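Long-range contact in extracellular invertase (PDB 5XH8), which probably cleaves sucrose as a family 32 beta-fructofuranosidase and, with high transfructosylation activity, passes the fructosyl group on to sugar acceptors: residues H124-L138 against V156-R170. Numbering follows the deposited sequence.
Sequences HWSIPYTRGSETQSL and VIPGPPFAYNVTAFR
Q136 of strand 134-138 pairs antiparallel with I157, Q136 N to I157 O at 2.9 Å and I157 N back to Q136 O; V156 N adds a weak bond to Q136 O, making a classic beta bulge. The contact joins two blades of the GH32 beta-propeller: strand 134-140 belongs to one four-stranded antiparallel sheet, and strand 166-176 is an outermost strand of the next. Across this blade junction strands 134-138 and 168-170 run nearly parallel, 15° apart, with axes 6.6 Å from each other at closest approach, joined here by side chains of the first strand reaching the backbone and side chains of the second.

E134 is the hub. With its chain extended beyond CG, E134 OE1 accepts from F169 N (2.8 Å), on the syn side but well out of the carboxylate plane, while Y129 OH reaches E134 OE1 from the anti side at 2.6 Å. E134 OE2 takes an almost straight salt bridge from R170 NH1, which lies at its syn side; the carboxylate and guanidinium planes are turned 59° apart. Three donors thus fix the carboxylate's rotation. R170 NH2 bridges to E248, and a glycerol lies beside this arginine. Q136, bent at chi2, sends NE2 to F169 O from above the carbonyl plane, while its OE1 bonds T116 of the neighbouring strand 112-118. L138 CD1 packs on V156 CG1. In the turn 124-127, W125 CB meets T167 CB at 3.8 Å, and a water links W125 N to R170 NH2. V166 CG2 sits over the centre of the Y129 ring, 3.4 Å from its centroid and 7° off the normal, a CH-pi contact.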
ATOM      1  N   HIS A 124      17.252   0.017  -5.720  1.00 24.25           N
ATOM      2  CA  HIS A 124      18.668   0.113  -5.336  1.00 24.74           C
ATOM      3  C   HIS A 124      18.974   1.452  -4.670  1.00 23.24           C
ATOM      4  O   HIS A 124      18.404   2.463  -5.028  1.00 24.16           O
ATOM      5  CB  HIS A 124      19.591  -0.115  -6.539  1.00 24.79           C
ATOM      6  CG  HIS A 124      20.987  -0.481  -6.161  1.00 25.84           C
ATOM      7  ND1 HIS A 124      22.031   0.415  -6.221  1.00 25.57           N
ATOM      8  CD2 HIS A 124      21.508  -1.636  -5.683  1.00 27.13           C
ATOM      9  CE1 HIS A 124      23.142  -0.176  -5.825  1.00 27.56           C
ATOM     10  NE2 HIS A 124      22.854  -1.421  -5.487  1.00 27.63           N
ATOM     11  N   TRP A 125      19.878   1.435  -3.705  1.00 23.45           N
ATOM     12  CA  TRP A 125      20.259   2.635  -2.974  1.00 25.57           C
ATOM     13  C   TRP A 125      20.772   3.774  -3.871  1.00 25.39           C
ATOM     14  O   TRP A 125      20.586   4.936  -3.539  1.00 25.50           O
ATOM     15  CB  TRP A 125      21.292   2.316  -1.864  1.00 26.63           C
ATOM     16  CG  TRP A 125      22.605   1.799  -2.363  1.00 27.14           C
ATOM     17  CD1 TRP A 125      22.991   0.494  -2.434  1.00 28.34           C
ATOM     18  CD2 TRP A 125      23.711   2.565  -2.832  1.00 28.78           C
ATOM     19  NE1 TRP A 125      24.254   0.392  -2.938  1.00 26.50           N
ATOM     20  CE2 TRP A 125      24.727   1.647  -3.198  1.00 29.18           C
ATOM     21  CE3 TRP A 125      23.941   3.937  -3.012  1.00 30.66           C
ATOM     22  CZ2 TRP A 125      25.957   2.058  -3.730  1.00 29.15           C
ATOM     23  CZ3 TRP A 125      25.174   4.345  -3.540  1.00 29.88           C
ATOM     24  CH2 TRP A 125      26.156   3.403  -3.900  1.00 29.58           C
ATOM     25  N   SER A 126      21.399   3.410  -4.990  1.00 26.13           N
ATOM     26  CA  SER A 126      22.031   4.355  -5.907  1.00 27.85           C
ATOM     27  C   SER A 126      21.095   5.059  -6.874  1.00 28.64           C
ATOM     28  O   SER A 126      21.547   5.929  -7.582  1.00 26.10           O
ATOM     29  CB  SER A 126      23.103   3.645  -6.735  1.00 27.38           C
ATOM     30  OG  SER A 126      22.547   2.701  -7.634  1.00 26.07           O
ATOM     31  N   ILE A 127      19.824   4.651  -6.941  1.00 28.93           N
ATOM     32  CA  ILE A 127      18.866   5.240  -7.899  1.00 28.02           C
ATOM     33  C   ILE A 127      17.670   5.804  -7.167  1.00 27.80           C
ATOM     34  O   ILE A 127      17.476   5.500  -5.977  1.00 28.05           O
ATOM     35  CB  ILE A 127      18.407   4.220  -8.958  1.00 29.26           C
ATOM     36  CG1 ILE A 127      17.703   2.999  -8.310  1.00 30.08           C
ATOM     37  CG2 ILE A 127      19.582   3.816  -9.827  1.00 29.18           C
ATOM     38  CD1 ILE A 127      17.050   2.058  -9.312  1.00 28.47           C
ATOM     39  N   PRO A 128      16.846   6.622  -7.855  1.00 27.52           N
ATOM     40  CA  PRO A 128      15.659   7.115  -7.143  1.00 27.19           C
ATOM     41  C   PRO A 128      14.736   5.968  -6.706  1.00 26.85           C
ATOM     42  O   PRO A 128      14.627   4.951  -7.404  1.00 24.94           O
ATOM     43  CB  PRO A 128      14.980   8.045  -8.170  1.00 28.11           C
ATOM     44  CG  PRO A 128      16.122   8.492  -9.067  1.00 28.85           C
ATOM     45  CD  PRO A 128      17.034   7.295  -9.159  1.00 28.17           C
ATOM     46  N   TYR A 129      14.122   6.127  -5.541  1.00 24.73           N
ATOM     47  CA  TYR A 129      13.255   5.099  -5.000  1.00 24.60           C
ATOM     48  C   TYR A 129      11.839   5.194  -5.593  1.00 25.65           C
ATOM     49  O   TYR A 129      11.248   6.278  -5.634  1.00 27.89           O
ATOM     50  CB  TYR A 129      13.203   5.267  -3.491  1.00 24.22           C
ATOM     51  CG  TYR A 129      12.625   4.105  -2.758  1.00 23.16           C
ATOM     52  CD1 TYR A 129      13.412   2.999  -2.445  1.00 23.70           C
ATOM     53  CD2 TYR A 129      11.280   4.081  -2.415  1.00 22.70           C
ATOM     54  CE1 TYR A 129      12.883   1.913  -1.764  1.00 22.24           C
ATOM     55  CE2 TYR A 129      10.739   3.007  -1.737  1.00 23.86           C
ATOM     56  CZ  TYR A 129      11.538   1.923  -1.411  1.00 24.12           C
ATOM     57  OH  TYR A 129      10.997   0.864  -0.707  1.00 23.61           O
ATOM     58  N   THR A 130      11.283   4.073  -6.041  1.00 25.34           N
ATOM     59  CA  THR A 130       9.882   4.049  -6.494  1.00 23.67           C
ATOM     60  C   THR A 130       8.970   3.876  -5.290  1.00 21.96           C
ATOM     61  O   THR A 130       9.079   2.907  -4.571  1.00 22.64           O
ATOM     62  CB  THR A 130       9.653   2.913  -7.470  1.00 23.07           C
ATOM     63  OG1 THR A 130      10.504   3.131  -8.570  1.00 22.60           O
ATOM     64  CG2 THR A 130       8.197   2.851  -7.972  1.00 23.40           C
ATOM     65  N   ARG A 131       8.083   4.835  -5.081  1.00 22.21           N
ATOM     66  CA  ARG A 131       7.116   4.819  -3.989  1.00 22.30           C
ATOM     67  C   ARG A 131       6.341   3.499  -3.952  1.00 22.33           C
ATOM     68  O   ARG A 131       5.883   3.012  -4.980  1.00 22.07           O
ATOM     69  CB  ARG A 131       6.132   6.000  -4.160  1.00 23.21           C
ATOM     70  CG  ARG A 131       5.080   6.150  -3.053  1.00 23.08           C
ATOM     71  CD  ARG A 131       5.642   6.848  -1.851  1.00 23.34           C
ATOM     72  NE  ARG A 131       4.630   7.040  -0.827  1.00 23.72           N
ATOM     73  CZ  ARG A 131       3.716   8.006  -0.829  1.00 24.43           C
ATOM     74  NH1 ARG A 131       3.627   8.885  -1.829  1.00 25.37           N
ATOM     75  NH2 ARG A 131       2.850   8.075   0.166  1.00 24.60           N
ATOM     76  N   GLY A 132       6.214   2.910  -2.765  1.00 22.86           N
ATOM     77  CA  GLY A 132       5.485   1.656  -2.626  1.00 22.34           C
ATOM     78  C   GLY A 132       6.183   0.420  -3.185  1.00 22.30           C
ATOM     79  O   GLY A 132       5.576  -0.642  -3.227  1.00 22.88           O
ATOM     80  N   SER A 133       7.453   0.511  -3.598  1.00 22.94           N
ATOM     81  CA  SER A 133       8.134  -0.686  -4.104  1.00 24.22           C
ATOM     82  C   SER A 133       8.271  -1.811  -3.019  1.00 23.06           C
ATOM     83  O   SER A 133       8.162  -2.999  -3.345  1.00 21.82           O
ATOM     84  CB  SER A 133       9.458  -0.336  -4.814  1.00 27.65           C
ATOM     85  OG  SER A 133      10.311   0.353  -3.973  1.00 32.79           O
ATOM     86  N   GLU A 134       8.426  -1.423  -1.751  1.00 20.78           N
ATOM     87  CA  GLU A 134       8.595  -2.339  -0.644  1.00 20.28           C
ATOM     88  C   GLU A 134       7.575  -2.042   0.477  1.00 20.40           C
ATOM     89  O   GLU A 134       7.555  -0.940   1.055  1.00 21.58           O
ATOM     90  CB  GLU A 134      10.022  -2.257  -0.106  1.00 20.35           C
ATOM     91  CG  GLU A 134      11.107  -2.559  -1.144  1.00 21.25           C
ATOM     92  CD  GLU A 134      12.485  -2.178  -0.662  1.00 21.46           C
ATOM     93  OE1 GLU A 134      12.632  -1.022  -0.177  1.00 21.29           O
ATOM     94  OE2 GLU A 134      13.407  -3.031  -0.749  1.00 21.28           O
ATOM     95  N   THR A 135       6.719  -3.018   0.753  1.00 19.22           N
ATOM     96  CA  THR A 135       5.785  -2.961   1.871  1.00 19.34           C
ATOM     97  C   THR A 135       6.084  -4.154   2.771  1.00 19.94           C
ATOM     98  O   THR A 135       6.848  -5.056   2.401  1.00 18.13           O
ATOM     99  CB  THR A 135       4.332  -2.987   1.396  1.00 19.69           C
ATOM    100  OG1 THR A 135       4.078  -4.176   0.648  1.00 19.32           O
ATOM    101  CG2 THR A 135       4.025  -1.791   0.493  1.00 20.23           C
ATOM    102  N   GLN A 136       5.527  -4.145   3.973  1.00 19.05           N
ATOM    103  CA  GLN A 136       5.709  -5.277   4.887  1.00 20.10           C
ATOM    104  C   GLN A 136       4.348  -5.923   5.129  1.00 20.12           C
ATOM    105  O   GLN A 136       3.391  -5.229   5.538  1.00 21.36           O
ATOM    106  CB  GLN A 136       6.393  -4.862   6.194  1.00 20.99           C
ATOM    107  CG  GLN A 136       7.389  -3.709   6.066  1.00 21.40           C
ATOM    108  CD  GLN A 136       8.518  -4.000   5.100  1.00 21.25           C
ATOM    109  OE1 GLN A 136       8.990  -5.137   4.985  1.00 21.38           O
ATOM    110  NE2 GLN A 136       8.973  -2.961   4.405  1.00 21.75           N
ATOM    111  N   SER A 137       4.272  -7.234   4.865  1.00 19.16           N
ATOM    112  CA  SER A 137       3.031  -8.002   4.877  1.00 19.07           C
ATOM    113  C   SER A 137       3.145  -9.176   5.810  1.00 18.80           C
ATOM    114  O   SER A 137       4.263  -9.582   6.184  1.00 18.54           O
ATOM    115  CB  SER A 137       2.685  -8.482   3.462  1.00 19.29           C
ATOM    116  OG  SER A 137       2.344  -7.379   2.633  1.00 19.63           O
ATOM    117  N   LEU A 138       1.988  -9.733   6.171  1.00 19.64           N
ATOM    118  CA  LEU A 138       1.903 -10.895   7.063  1.00 19.72           C
ATOM    119  C   LEU A 138       1.448 -12.156   6.353  1.00 19.79           C
ATOM    120  O   LEU A 138       0.601 -12.115   5.449  1.00 18.57           O
ATOM    121  CB  LEU A 138       0.910 -10.647   8.211  1.00 21.25           C
ATOM    122  CG  LEU A 138       1.277  -9.570   9.241  1.00 22.27           C
ATOM    123  CD1 LEU A 138       0.120  -9.455  10.236  1.00 23.14           C
ATOM    124  CD2 LEU A 138       2.571  -9.876   9.968  1.00 22.83           C
ATOM    125  N   VAL A 156       0.732  -4.574   6.397  1.00 21.38           N
ATOM    126  CA  VAL A 156       0.572  -4.004   7.741  1.00 23.09           C
ATOM    127  C   VAL A 156       1.479  -2.784   7.931  1.00 22.69           C
ATOM    128  O   VAL A 156       1.209  -1.929   8.793  1.00 22.39           O
ATOM    129  CB  VAL A 156       0.768  -5.057   8.850  1.00 22.95           C
ATOM    130  CG1 VAL A 156      -0.289  -6.142   8.725  1.00 24.12           C
ATOM    131  CG2 VAL A 156       2.143  -5.681   8.827  1.00 24.00           C
ATOM    132  N   ILE A 157       2.528  -2.691   7.119  1.00 21.23           N
ATOM    133  CA  ILE A 157       3.355  -1.481   7.055  1.00 23.00           C
ATOM    134  C   ILE A 157       3.468  -1.093   5.575  1.00 23.58           C
ATOM    135  O   ILE A 157       4.356  -1.617   4.880  1.00 23.17           O
ATOM    136  CB  ILE A 157       4.744  -1.659   7.717  1.00 22.84           C
ATOM    137  CG1 ILE A 157       4.605  -2.091   9.175  1.00 23.91           C
ATOM    138  CG2 ILE A 157       5.551  -0.373   7.602  1.00 22.63           C
ATOM    139  CD1 ILE A 157       5.910  -2.454   9.856  1.00 25.01           C
ATOM    140  N   PRO A 158       2.566  -0.194   5.091  1.00 23.80           N
ATOM    141  CA  PRO A 158       2.493   0.160   3.649  1.00 25.42           C
ATOM    142  C   PRO A 158       3.589   1.045   3.086  1.00 25.94           C
ATOM    143  O   PRO A 158       3.660   1.266   1.874  1.00 29.84           O
ATOM    144  CB  PRO A 158       1.141   0.899   3.512  1.00 26.43           C
ATOM    145  CG  PRO A 158       0.413   0.726   4.788  1.00 26.07           C
ATOM    146  CD  PRO A 158       1.411   0.347   5.847  1.00 25.53           C
ATOM    147  N   GLY A 159       4.436   1.578   3.929  1.00 26.59           N
ATOM    148  CA  GLY A 159       5.567   2.323   3.430  1.00 25.48           C
ATOM    149  C   GLY A 159       6.268   2.930   4.604  1.00 25.85           C
ATOM    150  O   GLY A 159       5.855   2.703   5.757  1.00 23.66           O
ATOM    151  N   PRO A 160       7.335   3.687   4.321  1.00 26.05           N
ATOM    152  CA  PRO A 160       8.119   4.302   5.373  1.00 26.04           C
ATOM    153  C   PRO A 160       7.400   5.506   5.976  1.00 25.89           C
ATOM    154  O   PRO A 160       6.370   5.908   5.465  1.00 24.57           O
ATOM    155  CB  PRO A 160       9.398   4.719   4.655  1.00 25.41           C
ATOM    156  CG  PRO A 160       9.019   4.900   3.246  1.00 25.46           C
ATOM    157  CD  PRO A 160       7.878   3.968   2.980  1.00 25.75           C
ATOM    158  N   PRO A 161       7.954   6.088   7.046  1.00 26.63           N
ATOM    159  CA  PRO A 161       7.338   7.276   7.643  1.00 27.36           C
ATOM    160  C   PRO A 161       7.132   8.395   6.635  1.00 27.12           C
ATOM    161  O   PRO A 161       7.834   8.456   5.600  1.00 25.37           O
ATOM    162  CB  PRO A 161       8.325   7.677   8.752  1.00 28.27           C
ATOM    163  CG  PRO A 161       8.993   6.380   9.133  1.00 27.52           C
ATOM    164  CD  PRO A 161       9.111   5.617   7.836  1.00 28.26           C
ATOM    165  N   PHE A 162       6.123   9.214   6.915  1.00 26.59           N
ATOM    166  CA  PHE A 162       5.611  10.215   5.984  1.00 28.06           C
ATOM    167  C   PHE A 162       6.714  11.016   5.289  1.00 28.74           C
ATOM    168  O   PHE A 162       7.548  11.639   5.944  1.00 30.06           O
ATOM    169  CB  PHE A 162       4.661  11.177   6.722  1.00 29.14           C
ATOM    170  CG  PHE A 162       4.077  12.249   5.833  1.00 29.78           C
ATOM    171  CD1 PHE A 162       3.097  11.930   4.909  1.00 29.03           C
ATOM    172  CD2 PHE A 162       4.543  13.566   5.896  1.00 30.39           C
ATOM    173  CE1 PHE A 162       2.556  12.891   4.066  1.00 30.64           C
ATOM    174  CE2 PHE A 162       4.014  14.546   5.054  1.00 32.48           C
ATOM    175  CZ  PHE A 162       3.013  14.202   4.140  1.00 32.21           C
ATOM    176  N   ALA A 163       6.711  10.983   3.959  1.00 28.72           N
ATOM    177  CA  ALA A 163       7.648  11.739   3.115  1.00 28.73           C
ATOM    178  C   ALA A 163       9.139  11.382   3.250  1.00 29.48           C
ATOM    179  O   ALA A 163       9.993  12.112   2.725  1.00 27.49           O
ATOM    180  CB  ALA A 163       7.433  13.246   3.291  1.00 29.15           C
ATOM    181  N   TYR A 164       9.469  10.254   3.888  1.00 28.93           N
ATOM    182  CA  TYR A 164      10.871   9.816   3.949  1.00 29.39           C
ATOM    183  C   TYR A 164      11.291   9.331   2.568  1.00 28.79           C
ATOM    184  O   TYR A 164      10.578   8.545   1.939  1.00 28.82           O
ATOM    185  CB  TYR A 164      11.058   8.701   4.975  1.00 31.69           C
ATOM    186  CG  TYR A 164      11.177   9.152   6.420  1.00 32.28           C
ATOM    187  CD1 TYR A 164      10.607  10.358   6.873  1.00 34.64           C
ATOM    188  CD2 TYR A 164      11.851   8.359   7.353  1.00 32.81           C
ATOM    189  CE1 TYR A 164      10.706  10.748   8.211  1.00 33.53           C
ATOM    190  CE2 TYR A 164      11.951   8.743   8.701  1.00 32.74           C
ATOM    191  CZ  TYR A 164      11.384   9.940   9.121  1.00 33.71           C
ATOM    192  OH  TYR A 164      11.479  10.350  10.441  1.00 36.44           O
ATOM    193  N   ASN A 165      12.427   9.827   2.094  1.00 26.68           N
ATOM    194  CA  ASN A 165      12.983   9.471   0.807  1.00 27.77           C
ATOM    195  C   ASN A 165      14.029   8.370   1.047  1.00 28.14           C
ATOM    196  O   ASN A 165      15.258   8.613   1.159  1.00 28.91           O
ATOM    197  CB  ASN A 165      13.594  10.717   0.174  1.00 28.67           C
ATOM    198  CG  ASN A 165      14.173  10.452  -1.199  1.00 32.24           C
ATOM    199  OD1 ASN A 165      13.938   9.418  -1.814  1.00 30.73           O
ATOM    200  ND2 ASN A 165      14.939  11.400  -1.688  1.00 32.90           N
ATOM    201  N   VAL A 166      13.519   7.154   1.205  1.00 24.77           N
ATOM    202  CA  VAL A 166      14.358   6.012   1.547  1.00 24.74           C
ATOM    203  C   VAL A 166      15.250   5.503   0.403  1.00 24.01           C
ATOM    204  O   VAL A 166      14.862   5.562  -0.754  1.00 23.84           O
ATOM    205  CB  VAL A 166      13.522   4.841   2.077  1.00 26.08           C
ATOM    206  CG1 VAL A 166      12.860   5.232   3.392  1.00 26.50           C
ATOM    207  CG2 VAL A 166      12.509   4.362   1.025  1.00 25.79           C
ATOM    208  N   THR A 167      16.434   4.985   0.755  1.00 23.32           N
ATOM    209  CA  THR A 167      17.291   4.237  -0.160  1.00 23.11           C
ATOM    210  C   THR A 167      16.807   2.795  -0.341  1.00 23.20           C
ATOM    211  O   THR A 167      17.057   2.177  -1.387  1.00 23.26           O
ATOM    212  CB  THR A 167      18.737   4.153   0.350  1.00 25.06           C
ATOM    213  OG1 THR A 167      18.753   3.797   1.738  1.00 24.36           O
ATOM    214  CG2 THR A 167      19.465   5.494   0.141  1.00 26.67           C
ATOM    215  N   ALA A 168      16.157   2.295   0.709  1.00 22.28           N
ATOM    216  CA  ALA A 168      15.692   0.936   0.869  1.00 22.56           C
ATOM    217  C   ALA A 168      14.833   0.908   2.114  1.00 23.30           C
ATOM    218  O   ALA A 168      15.024   1.730   3.035  1.00 22.45           O
ATOM    219  CB  ALA A 168      16.860  -0.026   1.066  1.00 22.74           C
ATOM    220  N   PHE A 169      13.918  -0.064   2.156  1.00 23.17           N
ATOM    221  CA  PHE A 169      12.992  -0.225   3.266  1.00 23.29           C
ATOM    222  C   PHE A 169      12.496  -1.676   3.350  1.00 21.68           C
ATOM    223  O   PHE A 169      11.379  -1.995   2.935  1.00 20.16           O
ATOM    224  CB  PHE A 169      11.841   0.763   3.096  1.00 24.06           C
ATOM    225  CG  PHE A 169      10.952   0.875   4.294  1.00 24.24           C
ATOM    226  CD1 PHE A 169      11.400   1.490   5.445  1.00 25.26           C
ATOM    227  CD2 PHE A 169       9.660   0.417   4.250  1.00 25.24           C
ATOM    228  CE1 PHE A 169      10.582   1.590   6.557  1.00 25.41           C
ATOM    229  CE2 PHE A 169       8.828   0.526   5.352  1.00 25.60           C
ATOM    230  CZ  PHE A 169       9.291   1.124   6.508  1.00 24.92           C
ATOM    231  N   ARG A 170      13.332  -2.559   3.898  1.00 20.79           N
ATOM    232  CA  ARG A 170      13.068  -3.991   3.796  1.00 21.17           C
ATOM    233  C   ARG A 170      13.714  -4.804   4.896  1.00 21.71           C
ATOM    234  O   ARG A 170      14.420  -4.252   5.753  1.00 20.63           O
ATOM    235  CB  ARG A 170      13.520  -4.493   2.420  1.00 20.48           C
ATOM    236  CG  ARG A 170      14.959  -4.184   2.062  1.00 20.59           C
ATOM    237  CD  ARG A 170      15.394  -4.955   0.802  1.00 20.71           C
ATOM    238  NE  ARG A 170      16.760  -4.601   0.409  1.00 21.29           N
ATOM    239  CZ  ARG A 170      17.121  -3.558  -0.353  1.00 21.29           C
ATOM    240  NH1 ARG A 170      16.215  -2.747  -0.919  1.00 20.84           N
ATOM    241  NH2 ARG A 170      18.425  -3.339  -0.585  1.00 20.54           N
TER
HETATM  242  O   HOH W   1      20.164  -1.385  -2.345  1.00 20.76           O
HETATM  243  O   HOH W   2      14.653   8.747  -4.266  1.00 29.95           O